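Local coordinates for protein lipolytic enzyme (Clostridium thermocellum, PDB 2VPT) that removes acetyl groups from xylan as a family 3 carbohydrate esterase, this chain being the SGNH-type catalytic domain of a larger, dockerin-bearing cellulosomal protein, at residues E61-W66 against N76-T81. Numbering follows the deposited sequence.
Sequences EGHSGW and NNWLNT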
loop_
_atom_site.group_PDB
_atom_site.type_symbol
_atom_site.label_atom_id
_atom_site.label_comp_id
_atom_site.label_asym_id
_atom_site.label_seq_id
_atom_site.Cartn_x
_atom_site.Cartn_y
_atom_site.Cartn_z
ATOM N N GLU A 61 -8.502 2.585 -5.511
ATOM C CA GLU A 61 -9.330 1.720 -4.639
ATOM C C GLU A 61 -8.942 0.252 -4.823
ATOM O O GLU A 61 -9.800 -0.635 -4.987
ATOM C CB GLU A 61 -10.830 1.903 -4.880
ATOM C CG GLU A 61 -11.435 3.158 -4.322
ATOM C CD GLU A 61 -11.442 3.309 -2.816
ATOM O OE1 GLU A 61 -11.091 2.405 -2.002
ATOM O OE2 GLU A 61 -11.733 4.440 -2.414
ATOM N N GLY A 62 -7.640 -0.001 -4.784
ATOM C CA GLY A 62 -7.088 -1.342 -4.733
ATOM C C GLY A 62 -6.913 -1.762 -3.292
ATOM O O GLY A 62 -6.344 -1.020 -2.489
ATOM N N HIS A 63 -7.410 -2.955 -2.968
ATOM C CA HIS A 63 -7.385 -3.488 -1.611
ATOM C C HIS A 63 -6.828 -4.901 -1.596
ATOM O O HIS A 63 -7.521 -5.855 -1.955
ATOM C CB HIS A 63 -8.808 -3.483 -1.045
ATOM C CG HIS A 63 -9.335 -2.111 -0.803
ATOM N ND1 HIS A 63 -9.924 -1.322 -1.774
ATOM C CD2 HIS A 63 -9.282 -1.351 0.311
ATOM C CE1 HIS A 63 -10.205 -0.139 -1.250
ATOM N NE2 HIS A 63 -9.862 -0.151 0.021
ATOM N N SER A 64 -5.560 -5.035 -1.220
ATOM C CA SER A 64 -4.921 -6.328 -1.116
ATOM C C SER A 64 -5.748 -7.245 -0.226
ATOM O O SER A 64 -6.184 -6.849 0.845
ATOM C CB SER A 64 -3.513 -6.186 -0.544
ATOM O OG SER A 64 -2.716 -5.395 -1.404
ATOM N N GLY A 65 -5.954 -8.464 -0.698
ATOM C CA GLY A 65 -6.669 -9.476 0.068
ATOM C C GLY A 65 -8.149 -9.548 -0.214
ATOM O O GLY A 65 -8.800 -10.486 0.238
ATOM N N TRP A 66 -8.707 -8.611 -0.975
ATOM C CA TRP A 66 -10.159 -8.509 -1.070
ATOM C C TRP A 66 -10.768 -9.343 -2.178
ATOM O O TRP A 66 -10.174 -9.556 -3.233
ATOM C CB TRP A 66 -10.630 -7.078 -1.211
ATOM C CG TRP A 66 -10.522 -6.258 0.030
ATOM C CD1 TRP A 66 -9.550 -6.320 0.987
ATOM C CD2 TRP A 66 -11.383 -5.178 0.400
ATOM N NE1 TRP A 66 -9.775 -5.348 1.941
ATOM C CE2 TRP A 66 -10.892 -4.638 1.604
ATOM C CE3 TRP A 66 -12.536 -4.626 -0.167
ATOM C CZ2 TRP A 66 -11.500 -3.564 2.238
ATOM C CZ3 TRP A 66 -13.149 -3.573 0.478
ATOM C CH2 TRP A 66 -12.640 -3.055 1.671
ATOM N N ASN A 76 -20.526 1.140 -3.378
ATOM C CA ASN A 76 -21.535 2.190 -3.537
ATOM C C ASN A 76 -21.050 3.469 -2.893
ATOM O O ASN A 76 -21.224 4.557 -3.438
ATOM C CB ASN A 76 -22.872 1.806 -2.908
ATOM C CG ASN A 76 -23.540 0.665 -3.611
ATOM O OD1 ASN A 76 -23.023 0.109 -4.580
ATOM N ND2 ASN A 76 -24.724 0.296 -3.111
ATOM N N ASN A 77 -20.422 3.334 -1.731
ATOM C CA ASN A 77 -19.868 4.494 -1.039
ATOM C C ASN A 77 -18.700 5.124 -1.791
ATOM O O ASN A 77 -18.601 6.354 -1.895
ATOM C CB ASN A 77 -19.446 4.127 0.382
ATOM C CG ASN A 77 -20.612 3.643 1.226
ATOM O OD1 ASN A 77 -21.731 4.132 1.100
ATOM N ND2 ASN A 77 -20.344 2.689 2.099
ATOM N N TRP A 78 -17.817 4.281 -2.318
ATOM C CA TRP A 78 -16.672 4.776 -3.074
ATOM C C TRP A 78 -17.137 5.537 -4.317
ATOM O O TRP A 78 -16.623 6.604 -4.634
ATOM C CB TRP A 78 -15.772 3.617 -3.494
ATOM C CG TRP A 78 -15.239 2.797 -2.365
ATOM C CD1 TRP A 78 -15.162 3.143 -1.046
ATOM C CD2 TRP A 78 -14.670 1.501 -2.467
ATOM N NE1 TRP A 78 -14.614 2.123 -0.325
ATOM C CE2 TRP A 78 -14.274 1.111 -1.177
ATOM C CE3 TRP A 78 -14.434 0.640 -3.535
ATOM C CZ2 TRP A 78 -13.681 -0.120 -0.919
ATOM C CZ3 TRP A 78 -13.845 -0.586 -3.271
ATOM C CH2 TRP A 78 -13.479 -0.948 -1.980
ATOM N N LEU A 79 -18.098 4.973 -5.036
ATOM C CA LEU A 79 -18.650 5.628 -6.216
ATOM C C LEU A 79 -19.283 6.970 -5.883
ATOM O O LEU A 79 -19.106 7.938 -6.614
ATOM C CB LEU A 79 -19.687 4.715 -6.877
ATOM C CG LEU A 79 -19.103 3.480 -7.576
ATOM C CD1 LEU A 79 -20.200 2.462 -7.917
ATOM C CD2 LEU A 79 -18.368 3.888 -8.830
ATOM N N ASN A 80 -20.049 7.016 -4.800
ATOM C CA ASN A 80 -20.702 8.269 -4.422
ATOM C C ASN A 80 -19.690 9.309 -3.944
ATOM O O ASN A 80 -19.834 10.496 -4.229
ATOM C CB ASN A 80 -21.786 8.017 -3.371
ATOM C CG ASN A 80 -23.042 7.375 -3.965
ATOM O OD1 ASN A 80 -23.711 6.569 -3.309
ATOM N ND2 ASN A 80 -23.359 7.727 -5.208
ATOM N N THR A 81 -18.650 8.867 -3.242
ATOM C CA THR A 81 -17.627 9.769 -2.736
ATOM C C THR A 81 -16.780 10.362 -3.857
ATOM O O THR A 81 -16.519 11.565 -3.881
ATOM C CB THR A 81 -16.713 9.048 -1.735
ATOM O OG1 THR A 81 -17.476 8.672 -0.580
ATOM C CG2 THR A 81 -15.551 9.934 -1.300
#
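Trp78 reaches from its helix into an aromatic cluster with His63 and Trp66, and lays one face of its indole on the carboxylate of Glu61. The acid sits flat on the ring, the two planes only 9° apart, with Glu61 OE1 over the indole at 3.5 Å from Trp78 CE2. A bend in the Glu61 chain at chi2 (-65°) brings the group against that face of the indole, and its other oxygen, OE2, accepts a hydrogen bond from the backbone N of Ser47, which should help hold the carboxylate in this orientation. The far end of the indole meets the imidazole: His63 CE1 comes to 3.5 Å from Trp78 CH2. The His63 ring and the six-membered ring of Trp78 are nearly parallel (8°) but slid apart, centroids 4.8 Å from each other, so they barely overlap. Trp66 completes the cluster at the rim of the Trp78 ring, its CZ3 lying 3.6 Å from Trp78 CH2, while its own face rests on His63 CB. The type II turn from His63 to Trp66 sets their rings close together. Glu23 of the second subunit takes the hydrogen bond from Trp66 NE1, so the cluster adjoins the dimer contact. Ile71, two turns before Trp78 in helix 68-82, also packs on both tryptophans. The contact packs this helix against strand 59-62 and the turn that follows it. Strands 59-62 and 86-90 both pair parallel with strand 5-12 in the central sheet of this SGNH-type domain, and helix 68-82 lies in the connection between them.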